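Local coordinates for protein putative invasin (Yersinia pseudotuberculosis IP 31758, PDB 5N40) that probably acts as a bacterial surface adhesin, carrying a C-type lectin-like domain at the end of a rod of immunoglobulin-like domains, at residues V48-D58 with Y68-T76; T112-I123 with T212-D223. The protein carries 1 engineered substitution. All coordinates share one frame; numbering follows the deposited sequence.

Interaction 1: residues V48-D58 with Y68-T76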
# COMPACT_ATOMS: atom_id res chain seq x y z
N VAL A 48 5.86 50.35 9.35
CA VAL A 48 5.42 49.43 8.31
C VAL A 48 5.45 48.00 8.86
O VAL A 48 6.39 47.62 9.57
CB VAL A 48 6.32 49.57 7.07
CG1 VAL A 48 5.98 48.53 6.00
CG2 VAL A 48 6.20 50.97 6.50
N ALA A 49 4.42 47.23 8.53
CA ALA A 49 4.35 45.82 8.89
C ALA A 49 3.92 45.02 7.67
O ALA A 49 3.13 45.49 6.85
CB ALA A 49 3.37 45.58 10.04
N PHE A 50 4.47 43.81 7.55
CA PHE A 50 4.11 42.88 6.49
C PHE A 50 3.41 41.67 7.09
O PHE A 50 3.64 41.29 8.24
CB PHE A 50 5.34 42.40 5.71
CG PHE A 50 6.13 43.50 5.04
CD1 PHE A 50 5.52 44.63 4.55
CD2 PHE A 50 7.51 43.37 4.89
CE1 PHE A 50 6.27 45.63 3.93
CE2 PHE A 50 8.26 44.36 4.29
CZ PHE A 50 7.64 45.49 3.81
N THR A 51 2.54 41.05 6.29
CA THR A 51 1.98 39.75 6.63
C THR A 51 2.19 38.81 5.45
O THR A 51 2.31 39.24 4.30
CB THR A 51 0.50 39.82 6.99
OG1 THR A 51 -0.28 40.12 5.82
CG2 THR A 51 0.26 40.90 8.04
N SER A 52 2.21 37.51 5.74
CA SER A 52 2.33 36.48 4.72
C SER A 52 1.48 35.28 5.11
O SER A 52 1.44 34.91 6.28
CB SER A 52 3.78 36.02 4.54
OG SER A 52 3.87 35.04 3.52
N THR A 53 0.83 34.67 4.11
CA THR A 53 -0.02 33.51 4.38
C THR A 53 0.79 32.25 4.66
O THR A 53 0.27 31.30 5.26
CB THR A 53 -0.97 33.26 3.21
OG1 THR A 53 -0.24 33.08 2.00
CG2 THR A 53 -1.94 34.43 3.06
N LEU A 54 2.06 32.23 4.26
CA LEU A 54 2.95 31.11 4.48
C LEU A 54 4.29 31.62 4.99
O LEU A 54 4.72 32.72 4.64
CB LEU A 54 3.17 30.30 3.19
CG LEU A 54 1.95 29.63 2.55
CD1 LEU A 54 2.34 29.06 1.18
CD2 LEU A 54 1.39 28.55 3.47
N GLY A 55 4.94 30.82 5.83
CA GLY A 55 6.24 31.18 6.35
C GLY A 55 6.15 32.20 7.46
O GLY A 55 5.08 32.52 7.98
N THR A 56 7.32 32.72 7.83
CA THR A 56 7.44 33.69 8.92
C THR A 56 8.33 34.85 8.48
O THR A 56 9.24 34.69 7.66
CB THR A 56 8.01 33.02 10.18
OG1 THR A 56 9.28 32.42 9.90
CG2 THR A 56 7.04 31.95 10.69
N LEU A 57 8.06 36.03 9.04
CA LEU A 57 8.78 37.25 8.73
C LEU A 57 9.54 37.74 9.96
O LEU A 57 9.09 37.56 11.09
CB LEU A 57 7.82 38.35 8.26
CG LEU A 57 7.12 38.12 6.91
CD1 LEU A 57 5.72 38.73 6.90
CD2 LEU A 57 7.96 38.71 5.80
N ASP A 58 10.71 38.35 9.73
CA ASP A 58 11.39 39.04 10.81
C ASP A 58 10.93 40.50 10.82
O ASP A 58 9.98 40.87 10.12
CB ASP A 58 12.91 38.88 10.69
CG ASP A 58 13.49 39.55 9.47
OD1 ASP A 58 12.72 40.08 8.65
OD2 ASP A 58 14.73 39.55 9.34
N TYR A 68 11.32 49.84 2.67
CA TYR A 68 11.15 49.09 3.91
C TYR A 68 11.23 47.61 3.58
O TYR A 68 10.51 47.14 2.70
CB TYR A 68 9.82 49.42 4.58
CG TYR A 68 9.61 50.89 4.86
CD1 TYR A 68 9.28 51.78 3.84
CD2 TYR A 68 9.74 51.40 6.15
CE1 TYR A 68 9.10 53.13 4.09
CE2 TYR A 68 9.55 52.75 6.41
CZ TYR A 68 9.22 53.60 5.38
OH TYR A 68 9.03 54.95 5.63
N THR A 69 12.08 46.88 4.30
CA THR A 69 12.36 45.49 3.96
C THR A 69 12.20 44.58 5.17
O THR A 69 12.33 45.00 6.32
CB THR A 69 13.77 45.33 3.39
OG1 THR A 69 14.74 45.77 4.35
CG2 THR A 69 13.91 46.15 2.12
N ALA A 70 11.93 43.31 4.87
CA ALA A 70 11.94 42.24 5.86
C ALA A 70 12.29 40.94 5.16
O ALA A 70 12.13 40.81 3.94
CB ALA A 70 10.60 42.11 6.59
N THR A 71 12.79 39.98 5.93
CA THR A 71 13.13 38.67 5.40
C THR A 71 12.00 37.70 5.72
O THR A 71 11.62 37.55 6.89
CB THR A 71 14.46 38.17 5.98
OG1 THR A 71 15.52 39.04 5.56
CG2 THR A 71 14.76 36.74 5.50
N LEU A 72 11.47 37.06 4.69
CA LEU A 72 10.55 35.94 4.86
C LEU A 72 11.34 34.65 4.85
O LEU A 72 12.23 34.46 4.01
CB LEU A 72 9.51 35.91 3.74
CG LEU A 72 8.51 34.76 3.84
CD1 LEU A 72 7.24 35.24 4.49
CD2 LEU A 72 8.22 34.16 2.49
N THR A 73 11.01 33.75 5.77
CA THR A 73 11.59 32.41 5.80
C THR A 73 10.47 31.41 5.52
O THR A 73 9.40 31.49 6.12
CB THR A 73 12.26 32.13 7.14
OG1 THR A 73 13.34 33.05 7.34
CG2 THR A 73 12.81 30.70 7.19
N ALA A 74 10.73 30.49 4.60
CA ALA A 74 9.73 29.48 4.27
C ALA A 74 9.34 28.70 5.51
O ALA A 74 10.13 28.50 6.44
CB ALA A 74 10.28 28.53 3.21
N GLY A 75 8.09 28.27 5.55
CA GLY A 75 7.66 27.19 6.41
C GLY A 75 7.87 25.86 5.73
O GLY A 75 8.72 25.71 4.85
N THR A 76 7.05 24.88 6.12
CA THR A 76 7.11 23.55 5.53
C THR A 76 5.86 23.19 4.73
O THR A 76 5.70 22.04 4.31
CB THR A 76 7.37 22.51 6.62
OG1 THR A 76 6.50 22.76 7.73
CG2 THR A 76 8.81 22.60 7.08
O HOH W 1 16.33 40.63 7.82

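Interaction 2: residues T112-I123 with T212-D223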
# COMPACT_ATOMS: atom_id res chain seq x y z
N THR A 112 8.58 -1.57 5.80
CA THR A 112 7.40 -2.34 6.18
C THR A 112 7.76 -3.22 7.37
O THR A 112 8.88 -3.74 7.45
CB THR A 112 6.90 -3.21 5.03
OG1 THR A 112 7.96 -4.02 4.54
CG2 THR A 112 6.36 -2.33 3.89
N ASP A 113 6.82 -3.39 8.30
CA ASP A 113 7.12 -4.21 9.47
C ASP A 113 7.42 -5.65 9.07
O ASP A 113 8.37 -6.26 9.58
CB ASP A 113 6.00 -4.12 10.52
CG ASP A 113 4.67 -4.70 10.05
OD1 ASP A 113 4.35 -4.64 8.85
OD2 ASP A 113 3.93 -5.22 10.91
N ASN A 114 6.64 -6.20 8.15
CA ASN A 114 6.99 -7.43 7.45
C ASN A 114 6.42 -7.32 6.05
O ASN A 114 5.26 -6.93 5.88
CB ASN A 114 6.45 -8.67 8.17
CG ASN A 114 7.04 -9.97 7.62
OD1 ASN A 114 7.16 -10.16 6.41
ND2 ASN A 114 7.42 -10.86 8.52
N ALA A 115 7.24 -7.67 5.05
CA ALA A 115 6.85 -7.44 3.67
C ALA A 115 5.85 -8.46 3.15
O ALA A 115 5.25 -8.23 2.10
CB ALA A 115 8.08 -7.44 2.76
N ARG A 116 5.66 -9.57 3.86
CA ARG A 116 4.77 -10.64 3.40
C ARG A 116 3.91 -11.10 4.56
O ARG A 116 4.43 -11.57 5.58
CB ARG A 116 5.57 -11.82 2.83
CG ARG A 116 4.69 -12.97 2.38
CD ARG A 116 5.50 -14.11 1.80
NE ARG A 116 4.61 -15.21 1.47
CZ ARG A 116 4.98 -16.48 1.34
NH1 ARG A 116 6.25 -16.83 1.51
NH2 ARG A 116 4.07 -17.40 1.04
N LYS A 117 2.60 -10.98 4.41
CA LYS A 117 1.65 -11.45 5.40
C LYS A 117 0.53 -12.18 4.68
O LYS A 117 0.60 -12.41 3.46
CB LYS A 117 1.13 -10.29 6.27
CG LYS A 117 2.20 -9.56 7.07
CD LYS A 117 1.57 -8.62 8.10
CE LYS A 117 2.63 -7.82 8.88
NZ LYS A 117 2.05 -6.98 9.99
N ASN A 118 -0.49 -12.58 5.43
CA ASN A 118 -1.63 -13.29 4.89
C ASN A 118 -2.78 -12.33 4.66
O ASN A 118 -2.97 -11.36 5.40
CB ASN A 118 -2.10 -14.40 5.84
CG ASN A 118 -1.00 -15.36 6.21
OD1 ASN A 118 -0.20 -15.77 5.37
ND2 ASN A 118 -0.93 -15.72 7.50
N ILE A 119 -3.58 -12.61 3.62
CA ILE A 119 -4.81 -11.85 3.42
C ILE A 119 -5.61 -11.87 4.71
O ILE A 119 -5.82 -12.93 5.32
CB ILE A 119 -5.61 -12.42 2.24
CG1 ILE A 119 -4.91 -12.08 0.92
CG2 ILE A 119 -7.04 -11.86 2.23
CD1 ILE A 119 -5.54 -12.72 -0.31
N GLY A 120 -6.07 -10.69 5.14
CA GLY A 120 -6.72 -10.50 6.41
C GLY A 120 -5.85 -9.78 7.43
O GLY A 120 -6.38 -9.13 8.33
N GLN A 121 -4.53 -9.89 7.30
CA GLN A 121 -3.60 -9.14 8.12
C GLN A 121 -3.31 -7.80 7.46
O GLN A 121 -3.62 -7.58 6.29
CB GLN A 121 -2.31 -9.93 8.32
CG GLN A 121 -2.46 -11.23 9.09
CD GLN A 121 -1.14 -11.94 9.27
OE1 GLN A 121 -0.53 -12.41 8.31
NE2 GLN A 121 -0.67 -12.01 10.51
N ALA A 122 -2.70 -6.90 8.22
CA ALA A 122 -2.32 -5.58 7.74
C ALA A 122 -0.82 -5.40 7.87
O ALA A 122 -0.24 -5.71 8.92
CB ALA A 122 -3.05 -4.47 8.52
N ILE A 123 -0.20 -4.89 6.82
CA ILE A 123 1.21 -4.52 6.83
C ILE A 123 1.33 -3.05 7.21
O ILE A 123 0.60 -2.20 6.69
CB ILE A 123 1.86 -4.80 5.46
CG1 ILE A 123 2.01 -6.30 5.24
CG2 ILE A 123 3.25 -4.14 5.36
CD1 ILE A 123 2.41 -6.68 3.82
N THR A 212 8.31 -0.05 -2.54
CA THR A 212 8.42 -1.20 -1.65
C THR A 212 7.41 -2.25 -2.08
O THR A 212 6.37 -1.93 -2.66
CB THR A 212 8.18 -0.80 -0.18
OG1 THR A 212 8.81 -1.75 0.70
CG2 THR A 212 6.69 -0.71 0.15
N ASN A 213 7.72 -3.51 -1.79
CA ASN A 213 6.85 -4.62 -2.15
C ASN A 213 6.06 -5.09 -0.94
O ASN A 213 6.59 -5.18 0.17
CB ASN A 213 7.66 -5.79 -2.72
CG ASN A 213 8.23 -5.49 -4.08
OD1 ASN A 213 7.64 -4.74 -4.87
ND2 ASN A 213 9.38 -6.08 -4.38
N VAL A 214 4.78 -5.38 -1.16
CA VAL A 214 3.94 -6.01 -0.16
C VAL A 214 3.29 -7.24 -0.78
O VAL A 214 2.84 -7.21 -1.93
CB VAL A 214 2.87 -5.03 0.39
CG1 VAL A 214 3.55 -3.89 1.16
CG2 VAL A 214 2.00 -4.49 -0.74
N THR A 215 3.27 -8.33 -0.02
CA THR A 215 2.73 -9.59 -0.49
C THR A 215 1.69 -10.05 0.52
O THR A 215 1.95 -10.05 1.72
CB THR A 215 3.84 -10.64 -0.64
OG1 THR A 215 4.79 -10.17 -1.61
CG2 THR A 215 3.27 -11.99 -1.09
N PHE A 216 0.51 -10.43 0.03
CA PHE A 216 -0.56 -10.95 0.87
C PHE A 216 -0.92 -12.34 0.38
O PHE A 216 -1.41 -12.50 -0.75
CB PHE A 216 -1.78 -10.02 0.86
CG PHE A 216 -1.53 -8.69 1.53
CD1 PHE A 216 -0.98 -7.61 0.83
CD2 PHE A 216 -1.84 -8.51 2.87
CE1 PHE A 216 -0.77 -6.39 1.46
CE2 PHE A 216 -1.61 -7.31 3.50
CZ PHE A 216 -1.08 -6.24 2.79
N ASN A 217 -0.68 -13.33 1.22
CA ASN A 217 -0.89 -14.72 0.85
C ASN A 217 -2.36 -15.05 0.75
O ASN A 217 -3.17 -14.63 1.57
CB ASN A 217 -0.26 -15.64 1.90
CG ASN A 217 1.22 -15.45 2.02
OD1 ASN A 217 1.93 -15.29 1.03
ND2 ASN A 217 1.72 -15.49 3.26
N VAL A 218 -2.70 -15.85 -0.27
CA VAL A 218 -4.04 -16.38 -0.45
C VAL A 218 -4.10 -17.79 0.16
O VAL A 218 -3.13 -18.55 0.06
CB VAL A 218 -4.42 -16.39 -1.94
CG1 VAL A 218 -3.64 -17.47 -2.70
CG2 VAL A 218 -5.93 -16.57 -2.10
N ILE A 219 -5.23 -18.13 0.77
CA ILE A 219 -5.27 -19.38 1.53
C ILE A 219 -5.21 -20.59 0.60
O ILE A 219 -4.74 -21.66 0.99
CB ILE A 219 -6.51 -19.39 2.45
CG1 ILE A 219 -6.44 -20.54 3.47
CG2 ILE A 219 -7.79 -19.49 1.63
CD1 ILE A 219 -5.33 -20.39 4.51
N THR A 220 -5.65 -20.43 -0.64
CA THR A 220 -5.84 -21.54 -1.56
C THR A 220 -4.59 -21.91 -2.34
O THR A 220 -4.67 -22.74 -3.26
CB THR A 220 -6.99 -21.24 -2.53
OG1 THR A 220 -6.87 -19.92 -3.08
CG2 THR A 220 -8.33 -21.38 -1.82
N SER A 221 -3.44 -21.33 -2.00
CA SER A 221 -2.17 -21.71 -2.59
C SER A 221 -1.21 -22.19 -1.51
O SER A 221 -1.15 -21.61 -0.42
CB SER A 221 -1.52 -20.53 -3.34
OG SER A 221 -2.16 -20.30 -4.58
N PRO A 222 -0.44 -23.24 -1.77
CA PRO A 222 0.54 -23.67 -0.77
C PRO A 222 1.73 -22.72 -0.70
O PRO A 222 2.08 -22.05 -1.68
CB PRO A 222 0.95 -25.06 -1.25
CG PRO A 222 0.75 -25.02 -2.72
CD PRO A 222 -0.38 -24.06 -2.99
N ASP A 223 2.34 -22.66 0.48
CA ASP A 223 3.55 -21.86 0.70
C ASP A 223 4.74 -22.68 0.22
O ASP A 223 5.47 -23.30 0.99
CB ASP A 223 3.69 -21.45 2.16
CG ASP A 223 4.89 -20.54 2.40
OD1 ASP A 223 5.42 -19.98 1.41
OD2 ASP A 223 5.29 -20.37 3.57
O HOH W 2 8.44 -4.07 1.84
O HOH W 3 6.45 -8.33 -0.63

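Interaction 1: residues V48-D58 with Y68-T76
Asp-58 turns CG between its own backbone N and carbonyl carbon (chi1 66°), a compact setting that swings the carboxylate across to Thr-71. There OD1 of Asp-58 accepts from the N of Thr-71 at 2.7 Å, met on the syn side but 32° out of the carboxylate plane, while the Thr-71 O takes the N-H of Asp-58; the side chain thus stands in for a backbone carbonyl where regular pairing lapses. A water fastens the rest of the pair, donating to Asp-58 OD2 and lying 2.9 Å from Thr-71 OG1. Leu-72 holds CG opposite its backbone N (chi1 180°), which carries CD1 over to the bend of the other segment: it lies 3.5 Å from Ser-52 CB and 3.8 Å from Leu-57 CG. Ser-52 OG, beside that methyl, is satisfied locally by donating to a lone pair of Leu-54 O. Thr-56 and Thr-73 form an antiparallel hydrogen-bonded pair, their two N-H...O bonds nearly straight. Just before it, the CA of Gly-55 sits 3.2 Å from Thr-73 O, so the carbonyl fills the place where a side chain would start; the positive phi also suits glycine. Nearer the start of strand 48-52, Phe-50 presents its ring edge to the other strand, CD2 3.7 Å from Ala-70 CB and CZ beside the carbonyl of Tyr-68. Val-48 lays CG2 over one face of the Tyr-68 ring, 3.7 Å from its centroid, a CH-pi contact. The Tyr-68 hydroxyl bonds to Val-43 O and Gln-46 N. In this immunoglobulin-like domain, strands 48-52 and 67-73 face each other across the core; the chain crosses over at 53-55 to pair 56-63 with 67-73 as an edge hairpin, 28-34 flanks 67-73 on its other side, and 79-87 borders 48-52.

Interaction 2: residues T112-I123 with T212-D223
Arg-116 meets Thr-215 first through its CB, 4.1 Å from the threonine CB, and then through CG, which rests 3.9 Å from Thr-215 CG2. With CG opposite the backbone N (chi1 178°) and the chain extended, CD passes Asn-217 OD1 and delivers the guanidinium to that oxygen. NE donates to OD1 of Asn-217 at 2.7 Å on a lone pair, in the carbonyl plane, whereas NH2 reaches the same atom from above that plane; the guanidinium and amide planes stand 87° apart. At the end of the side chain NH1 and NH2 both grip Asp-223 OD1 from one face of the carboxylate, the NH2 bond of this salt bridge measuring 2.9 Å. Arg-153 also pairs with that oxygen, and the two positive charges would favour an ionised Asp-223. The amide of Asn-217 is held at both ends, since ND2 donates almost straight to Asn-118 OD1 at 2.9 Å. Underneath, 116-118 runs parallel to 212-217: the N of Thr-215 donates to Ala-115 O, Lys-117 bonds through N to Thr-215 O and through O to the N of Asn-217, and the N of Ile-119 donates to Asn-217 O. On the face of Lys-117 and Phe-216, Ile-123 CD1 lies 3.7 Å from Phe-216 CZ, and Ile-119 CG1 packs on Phe-216 CB. Strand 116-118 is the outer strand of a mixed sheet, beside 209-217 and then 197-204; Phe-216 reaches inward to Val-188 of strand 183-189 in the other sheet of this immunoglobulin-like domain, while Trp-230 of a following loop touches Thr-215.

From the N terminus the chain first builds one immunoglobulin-like domain, where interaction 1 closes a short loop: only nine residues separate its segments, and it ties strand 48-52 and the hairpin 56-63/67-73 together across the core. The chain then leaves through 90-102 and enters the second domain by 106-112. Interaction 2 closes a far longer loop of 88 residues, joining this domain's first part to its last strand, 209-217, and to the turn that follows it. The two loops are in series, neither nested nor crossed. Their centres lie about 49 Å apart and their nearest atoms about 23 Å, without touching, in successive domains of an elongated molecule.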